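Local coordinates for protein aminotransferase (Neisseria meningitidis Z2491, PDB 3JTX) that probably catalyses the pyridoxal-phosphate-dependent transfer of amino groups, as a class I and II aminotransferase carrying its cofactor on a lysine, at residues R309-F318 against V385-R396; D335-R343 against Q352-A360. All coordinates share one frame; numbering follows the deposited sequence.

Contact 1 of 2, residues R309-F318 against V385-R396; sequences RVIPILQQVF and VKAAEDIVSLYR
Ile313 turns CG2 anti to its backbone N and swings CG1 back beside that N (chi1 -66°), which brings both branches down onto helix 385-394. CG2 rests on Ala388 CB at 3.8 Å, and the end of the other branch, CD1, reaches Val385 CG1 at 3.9 Å. The side chain is a knob in the hole formed by Val385, Ala388, Glu389 and Val392. Val385 CG2 lies over the centre of one face of the Arg309 guanidinium. Further along, Val392 CG1 meets Val317 CG2 at 3.7 Å. Phe318 CE2 reaches Ile391 CG2 and Phe318 CZ reaches Tyr395 CB, each at 3.8 Å.

One hydrogen bond joins the ends. Arg396 NH2 gives it to Gln316 OE1 at 3.0 Å, in the guanidinium plane but from above the carbonyl plane. The two flat groups stand at 90°. Gln316 NE2 is tied to Ile313 O at 2.8 Å, which fixes the amide's rotation.

The helix segments lie 9.0 Å apart at their axes, 7° between directions. Val310 and Phe318 also cover strand 328-332, while Ile391 and Leu394 touch Leu345 of helix 338-349. This is near-parallel helix packing, one knob in a hole, in the C-terminal part of the aminotransferase fold.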
# COMPACT_ATOMS: atom_id res chain seq x y z
N ARG A 309 -32.60 -5.12 -20.41
CA ARG A 309 -33.75 -4.22 -20.44
C ARG A 309 -33.38 -2.82 -20.93
O ARG A 309 -34.15 -2.21 -21.69
CB ARG A 309 -34.38 -4.17 -19.05
CG ARG A 309 -34.85 -5.55 -18.58
CD ARG A 309 -35.55 -5.51 -17.24
NE ARG A 309 -36.76 -4.69 -17.26
CZ ARG A 309 -37.43 -4.28 -16.18
NH1 ARG A 309 -37.05 -4.63 -14.96
NH2 ARG A 309 -38.51 -3.51 -16.34
N VAL A 310 -32.21 -2.32 -20.54
CA VAL A 310 -31.78 -0.96 -20.89
C VAL A 310 -31.39 -0.79 -22.36
O VAL A 310 -31.75 0.21 -22.98
CB VAL A 310 -30.61 -0.49 -19.97
CG1 VAL A 310 -29.99 0.79 -20.48
CG2 VAL A 310 -31.07 -0.34 -18.53
N ILE A 311 -30.64 -1.74 -22.93
CA ILE A 311 -30.13 -1.56 -24.29
C ILE A 311 -31.28 -1.37 -25.29
O ILE A 311 -31.27 -0.40 -26.06
CB ILE A 311 -29.17 -2.69 -24.72
CG1 ILE A 311 -27.85 -2.59 -23.95
CG2 ILE A 311 -28.92 -2.65 -26.23
CD1 ILE A 311 -27.01 -1.35 -24.26
N PRO A 312 -32.29 -2.26 -25.28
CA PRO A 312 -33.40 -2.06 -26.23
C PRO A 312 -34.19 -0.76 -26.01
O PRO A 312 -34.74 -0.21 -26.97
CB PRO A 312 -34.30 -3.29 -26.05
CG PRO A 312 -33.72 -4.09 -24.96
CD PRO A 312 -32.47 -3.47 -24.45
N ILE A 313 -34.24 -0.27 -24.77
CA ILE A 313 -34.92 1.02 -24.51
C ILE A 313 -34.11 2.14 -25.19
O ILE A 313 -34.66 2.92 -25.96
CB ILE A 313 -35.11 1.30 -23.00
CG1 ILE A 313 -36.08 0.30 -22.39
CG2 ILE A 313 -35.67 2.71 -22.77
CD1 ILE A 313 -36.16 0.37 -20.88
N LEU A 314 -32.81 2.17 -24.94
CA LEU A 314 -31.97 3.23 -25.52
C LEU A 314 -31.93 3.16 -27.05
O LEU A 314 -31.85 4.19 -27.73
CB LEU A 314 -30.53 3.15 -24.95
CG LEU A 314 -30.35 3.50 -23.47
CD1 LEU A 314 -28.88 3.26 -23.06
CD2 LEU A 314 -30.82 4.95 -23.17
N GLN A 315 -32.00 1.95 -27.59
CA GLN A 315 -31.95 1.77 -29.05
C GLN A 315 -33.14 2.40 -29.80
O GLN A 315 -33.10 2.49 -31.01
CB GLN A 315 -31.83 0.28 -29.41
CG GLN A 315 -30.42 -0.27 -29.21
CD GLN A 315 -30.36 -1.78 -29.39
OE1 GLN A 315 -31.35 -2.48 -29.20
NE2 GLN A 315 -29.18 -2.28 -29.75
N GLN A 316 -34.17 2.83 -29.07
CA GLN A 316 -35.27 3.55 -29.68
C GLN A 316 -34.82 4.87 -30.28
O GLN A 316 -35.43 5.34 -31.21
CB GLN A 316 -36.37 3.83 -28.66
CG GLN A 316 -37.12 2.59 -28.19
CD GLN A 316 -38.04 2.90 -27.04
OE1 GLN A 316 -39.25 2.99 -27.22
NE2 GLN A 316 -37.49 3.11 -25.86
N VAL A 317 -33.77 5.47 -29.72
CA VAL A 317 -33.31 6.81 -30.12
C VAL A 317 -31.81 6.84 -30.46
O VAL A 317 -31.40 7.58 -31.35
CB VAL A 317 -33.66 7.83 -29.01
CG1 VAL A 317 -32.88 9.13 -29.18
CG2 VAL A 317 -35.17 8.11 -29.01
N PHE A 318 -31.01 6.02 -29.78
CA PHE A 318 -29.55 6.09 -29.90
C PHE A 318 -28.95 4.95 -30.70
O PHE A 318 -29.53 3.87 -30.79
CB PHE A 318 -28.92 6.09 -28.50
CG PHE A 318 -29.38 7.23 -27.65
CD1 PHE A 318 -28.85 8.50 -27.84
CD2 PHE A 318 -30.36 7.05 -26.69
CE1 PHE A 318 -29.29 9.56 -27.08
CE2 PHE A 318 -30.80 8.12 -25.92
CZ PHE A 318 -30.27 9.38 -26.12
N VAL A 385 -33.71 1.22 -15.59
CA VAL A 385 -34.75 1.17 -16.61
C VAL A 385 -35.48 2.50 -16.68
O VAL A 385 -35.68 3.04 -17.76
CB VAL A 385 -35.75 0.02 -16.32
CG1 VAL A 385 -37.06 0.20 -17.12
CG2 VAL A 385 -35.09 -1.31 -16.63
N LYS A 386 -35.85 3.03 -15.52
CA LYS A 386 -36.49 4.36 -15.48
C LYS A 386 -35.57 5.44 -16.03
O LYS A 386 -36.02 6.33 -16.73
CB LYS A 386 -36.90 4.74 -14.06
CG LYS A 386 -37.50 6.13 -14.00
CD LYS A 386 -38.06 6.46 -12.64
CE LYS A 386 -38.90 7.73 -12.71
NZ LYS A 386 -38.06 8.94 -12.86
N ALA A 387 -34.29 5.38 -15.67
CA ALA A 387 -33.31 6.33 -16.22
C ALA A 387 -33.27 6.25 -17.75
O ALA A 387 -33.30 7.28 -18.44
CB ALA A 387 -31.92 6.09 -15.61
N ALA A 388 -33.24 5.03 -18.29
CA ALA A 388 -33.16 4.83 -19.74
C ALA A 388 -34.39 5.43 -20.43
O ALA A 388 -34.28 6.12 -21.44
CB ALA A 388 -33.00 3.35 -20.08
N GLU A 389 -35.56 5.15 -19.86
CA GLU A 389 -36.82 5.71 -20.36
C GLU A 389 -36.83 7.23 -20.33
O GLU A 389 -37.24 7.87 -21.29
CB GLU A 389 -37.99 5.15 -19.55
CG GLU A 389 -38.27 3.69 -19.83
CD GLU A 389 -39.25 3.06 -18.85
OE1 GLU A 389 -39.58 3.71 -17.82
OE2 GLU A 389 -39.69 1.92 -19.10
N ASP A 390 -36.36 7.81 -19.23
CA ASP A 390 -36.32 9.26 -19.09
C ASP A 390 -35.33 9.89 -20.08
O ASP A 390 -35.63 10.93 -20.66
CB ASP A 390 -36.00 9.66 -17.64
CG ASP A 390 -37.13 9.29 -16.66
OD1 ASP A 390 -38.26 9.04 -17.11
OD2 ASP A 390 -36.89 9.25 -15.44
N ILE A 391 -34.17 9.26 -20.27
CA ILE A 391 -33.20 9.77 -21.24
C ILE A 391 -33.81 9.78 -22.66
O ILE A 391 -33.73 10.78 -23.38
CB ILE A 391 -31.86 8.97 -21.21
CG1 ILE A 391 -31.14 9.19 -19.87
CG2 ILE A 391 -30.94 9.38 -22.36
CD1 ILE A 391 -30.03 8.17 -19.56
N VAL A 392 -34.43 8.67 -23.05
CA VAL A 392 -35.04 8.54 -24.37
C VAL A 392 -36.10 9.61 -24.63
O VAL A 392 -36.12 10.21 -25.72
CB VAL A 392 -35.62 7.11 -24.60
CG1 VAL A 392 -36.62 7.09 -25.78
CG2 VAL A 392 -34.50 6.09 -24.82
N SER A 393 -36.96 9.88 -23.66
CA SER A 393 -38.03 10.86 -23.90
C SER A 393 -37.48 12.28 -24.07
O SER A 393 -38.10 13.09 -24.74
CB SER A 393 -39.12 10.81 -22.82
OG SER A 393 -38.57 11.06 -21.54
N LEU A 394 -36.32 12.58 -23.48
CA LEU A 394 -35.67 13.88 -23.69
C LEU A 394 -35.00 14.01 -25.06
O LEU A 394 -34.74 15.14 -25.52
CB LEU A 394 -34.62 14.15 -22.61
CG LEU A 394 -35.11 14.31 -21.17
CD1 LEU A 394 -33.92 14.22 -20.20
CD2 LEU A 394 -35.89 15.62 -21.01
N TYR A 395 -34.73 12.88 -25.71
CA TYR A 395 -34.05 12.88 -27.02
C TYR A 395 -34.92 12.30 -28.15
O TYR A 395 -34.42 11.99 -29.22
CB TYR A 395 -32.66 12.21 -26.89
CG TYR A 395 -31.76 13.14 -26.14
CD1 TYR A 395 -31.72 13.13 -24.74
CD2 TYR A 395 -31.05 14.13 -26.81
CE1 TYR A 395 -30.94 14.05 -24.04
CE2 TYR A 395 -30.27 15.05 -26.12
CZ TYR A 395 -30.24 15.02 -24.74
OH TYR A 395 -29.48 15.95 -24.08
N ARG A 396 -36.22 12.21 -27.92
CA ARG A 396 -37.19 11.79 -28.94
C ARG A 396 -37.14 12.72 -30.14
O ARG A 396 -36.99 13.94 -29.98
CB ARG A 396 -38.62 11.82 -28.40
CG ARG A 396 -39.03 10.61 -27.60
CD ARG A 396 -39.32 9.43 -28.49
NE ARG A 396 -39.62 8.23 -27.70
CZ ARG A 396 -39.53 6.98 -28.16
NH1 ARG A 396 -39.15 6.73 -29.41
NH2 ARG A 396 -39.81 5.97 -27.36
OXT ARG A 396 -37.29 12.27 -31.28

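Contact 2 of 2, residues D335-R343 against Q352-A360; sequences DGDDLAFAR and QVLPGRFLA
Leu339 lays its CB over the centre of one face of the Arg357 guanidinium, 3.9 Å from CZ. The edge of the same group is held by Asp338. Arg357 grips this carboxylate side-on: NH2 bonds to Asp338 OD1 at 2.8 Å, nearly straight at 168°, and NE bonds to Asp338 OD2 at 3.0 Å. The carboxylate is turned 53° from the guanidinium plane, and OD1 is met from above its own plane. Two torsions set up the grip. Asp338 CG sits between its backbone N and carbonyl carbon (chi1 50°), and the Arg357 chain bends at chi3. Asp338 OD1 also accepts from Gly371 N. Thus in this buried carboxylate OD1 serves both Arg357 NH2 and Gly371 N, and OD2 serves Arg357 NE and, weakly, the backbone N of Arg357.

Asp337 extends the charge network, but only by a long approach of OD1 to Arg357 NH2 at 3.7 Å, with no N-H aimed at it. That oxygen instead caps helix 338-349 at its N-terminus by accepting from Ala340 N. A water bridges Asp337 OD1 and Arg357 NH1.

Further down the helix the contact is apolar. Ala342 CB touches Pro355 CG at 3.7 Å and Val353 CG2 at 4.0 Å. A second water links Ala342 O, at 2.7 Å, to Val353 N. Val353 O is buried beside Ala342 CB and has no polar partner in the model.

The contact packs the first turns of helix 338-349 against strand 354-355 and the 3-10 turn 356-359. Asp338 and Phe341 also touch Val373 of strand 372-376, the strand next to 354-355 in the antiparallel sheet. Helix 13-20 packs on Pro355 and Phe358.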
# COMPACT_ATOMS: atom_id res chain seq x y z
N ASP A 335 -25.80 14.67 -31.20
CA ASP A 335 -25.24 15.91 -31.77
C ASP A 335 -23.77 16.13 -31.44
O ASP A 335 -23.22 17.18 -31.76
CB ASP A 335 -26.09 17.14 -31.40
CG ASP A 335 -25.95 17.59 -29.93
OD1 ASP A 335 -25.09 17.09 -29.16
OD2 ASP A 335 -26.73 18.48 -29.56
N GLY A 336 -23.14 15.14 -30.80
CA GLY A 336 -21.72 15.20 -30.49
C GLY A 336 -21.32 15.98 -29.24
O GLY A 336 -20.15 15.97 -28.87
N ASP A 337 -22.27 16.66 -28.58
CA ASP A 337 -21.94 17.52 -27.45
C ASP A 337 -22.25 16.80 -26.13
O ASP A 337 -23.34 16.91 -25.58
CB ASP A 337 -22.68 18.86 -27.55
CG ASP A 337 -22.21 19.88 -26.54
OD1 ASP A 337 -21.51 19.52 -25.57
OD2 ASP A 337 -22.55 21.07 -26.70
N ASP A 338 -21.25 16.09 -25.62
CA ASP A 338 -21.41 15.29 -24.41
C ASP A 338 -21.59 16.15 -23.15
O ASP A 338 -22.23 15.72 -22.19
CB ASP A 338 -20.25 14.30 -24.24
CG ASP A 338 -18.89 14.95 -24.39
OD1 ASP A 338 -18.57 15.42 -25.51
OD2 ASP A 338 -18.14 15.00 -23.39
N LEU A 339 -21.04 17.37 -23.16
CA LEU A 339 -21.20 18.30 -22.05
C LEU A 339 -22.66 18.77 -21.97
O LEU A 339 -23.26 18.73 -20.89
CB LEU A 339 -20.29 19.51 -22.25
CG LEU A 339 -20.17 20.48 -21.08
CD1 LEU A 339 -19.79 19.71 -19.78
CD2 LEU A 339 -19.15 21.57 -21.43
N ALA A 340 -23.22 19.18 -23.10
CA ALA A 340 -24.60 19.65 -23.16
C ALA A 340 -25.57 18.50 -22.84
O ALA A 340 -26.59 18.73 -22.21
CB ALA A 340 -24.92 20.26 -24.53
N PHE A 341 -25.21 17.28 -23.25
CA PHE A 341 -25.99 16.07 -22.92
C PHE A 341 -26.10 15.84 -21.40
O PHE A 341 -27.18 15.69 -20.85
CB PHE A 341 -25.36 14.86 -23.60
CG PHE A 341 -26.26 13.66 -23.71
CD1 PHE A 341 -27.19 13.57 -24.73
CD2 PHE A 341 -26.14 12.62 -22.81
CE1 PHE A 341 -28.03 12.46 -24.83
CE2 PHE A 341 -26.96 11.49 -22.91
CZ PHE A 341 -27.91 11.42 -23.92
N ALA A 342 -24.95 15.83 -20.73
CA ALA A 342 -24.93 15.63 -19.28
C ALA A 342 -25.66 16.77 -18.56
O ALA A 342 -26.39 16.53 -17.59
CB ALA A 342 -23.48 15.51 -18.78
N ARG A 343 -25.48 18.00 -19.03
CA ARG A 343 -26.15 19.15 -18.45
C ARG A 343 -27.67 19.05 -18.58
O ARG A 343 -28.40 19.35 -17.64
CB ARG A 343 -25.65 20.45 -19.07
CG ARG A 343 -24.30 20.86 -18.51
CD ARG A 343 -23.73 22.07 -19.21
NE ARG A 343 -22.52 22.51 -18.53
CZ ARG A 343 -21.60 23.33 -19.04
NH1 ARG A 343 -21.71 23.80 -20.27
NH2 ARG A 343 -20.56 23.64 -18.30
N GLN A 352 -27.27 11.76 -13.54
CA GLN A 352 -25.84 12.04 -13.62
C GLN A 352 -25.11 11.02 -14.53
O GLN A 352 -25.01 9.82 -14.21
CB GLN A 352 -25.23 12.01 -12.21
CG GLN A 352 -25.83 13.01 -11.22
CD GLN A 352 -25.37 12.76 -9.78
OE1 GLN A 352 -25.76 11.78 -9.15
NE2 GLN A 352 -24.52 13.64 -9.27
N VAL A 353 -24.63 11.50 -15.67
CA VAL A 353 -23.74 10.73 -16.55
C VAL A 353 -22.42 11.48 -16.72
O VAL A 353 -22.36 12.67 -16.46
CB VAL A 353 -24.37 10.42 -17.93
CG1 VAL A 353 -25.70 9.69 -17.75
CG2 VAL A 353 -24.55 11.69 -18.78
N LEU A 354 -21.37 10.78 -17.14
CA LEU A 354 -20.03 11.38 -17.22
C LEU A 354 -19.66 11.79 -18.65
O LEU A 354 -19.53 10.92 -19.53
CB LEU A 354 -18.99 10.39 -16.70
CG LEU A 354 -17.61 10.98 -16.37
CD1 LEU A 354 -17.71 12.02 -15.25
CD2 LEU A 354 -16.62 9.89 -15.98
N PRO A 355 -19.48 13.12 -18.90
CA PRO A 355 -18.98 13.54 -20.20
C PRO A 355 -17.68 12.81 -20.56
O PRO A 355 -16.72 12.78 -19.77
CB PRO A 355 -18.75 15.04 -20.00
CG PRO A 355 -19.77 15.42 -19.01
CD PRO A 355 -19.77 14.28 -18.05
N GLY A 356 -17.67 12.19 -21.74
CA GLY A 356 -16.52 11.36 -22.14
C GLY A 356 -15.22 12.12 -22.21
O GLY A 356 -14.14 11.56 -21.99
N ARG A 357 -15.29 13.41 -22.51
CA ARG A 357 -14.09 14.25 -22.59
C ARG A 357 -13.32 14.25 -21.26
O ARG A 357 -12.09 14.44 -21.24
CB ARG A 357 -14.45 15.68 -23.04
CG ARG A 357 -15.17 16.51 -21.99
CD ARG A 357 -15.69 17.82 -22.58
NE ARG A 357 -16.67 17.56 -23.63
CZ ARG A 357 -17.18 18.48 -24.44
NH1 ARG A 357 -16.80 19.76 -24.34
NH2 ARG A 357 -18.08 18.14 -25.35
N PHE A 358 -14.02 13.98 -20.16
CA PHE A 358 -13.37 13.95 -18.85
C PHE A 358 -12.49 12.72 -18.61
O PHE A 358 -11.73 12.70 -17.63
CB PHE A 358 -14.41 14.08 -17.73
CG PHE A 358 -15.13 15.42 -17.68
CD1 PHE A 358 -14.65 16.55 -18.34
CD2 PHE A 358 -16.29 15.56 -16.93
CE1 PHE A 358 -15.32 17.78 -18.27
CE2 PHE A 358 -16.97 16.79 -16.85
CZ PHE A 358 -16.48 17.89 -17.52
N LEU A 359 -12.61 11.70 -19.47
CA LEU A 359 -11.83 10.47 -19.35
C LEU A 359 -10.70 10.39 -20.38
O LEU A 359 -10.04 9.34 -20.51
CB LEU A 359 -12.75 9.24 -19.54
CG LEU A 359 -13.90 9.10 -18.53
CD1 LEU A 359 -14.80 7.91 -18.87
CD2 LEU A 359 -13.31 8.96 -17.15
N ALA A 360 -10.49 11.48 -21.12
CA ALA A 360 -9.57 11.47 -22.24
C ALA A 360 -8.70 12.72 -22.29
O ALA A 360 -9.05 13.77 -21.73
CB ALA A 360 -10.34 11.33 -23.53
O HOH W 1 -18.64 19.00 -28.28
O HOH W 2 -18.99 21.32 -25.51
O HOH W 3 -25.70 14.36 -16.21

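Contacts 1 and 2 have centres about 17 Å apart and meet directly through Phe341. Its CZ lies 3.8 Å from Phe318 CZ and 4.0 Å from Ile391 CG2, and its CD1 packs 3.4 Å from Tyr395 OH. That hydroxyl is hydrogen-bonded to Asn344 ND2. The planes of the Phe341 and Tyr395 rings are about 35° apart. Helix 338-349 thus packs on strand 354-355 in contact 2 and on helix 381-394 beside contact 1. Along the chain, both segments of contact 2 lie between those of contact 1. Neither contact includes Lys245, the lysine that carries the pyridoxal phosphate. No other chain of the assembly touches the four segments.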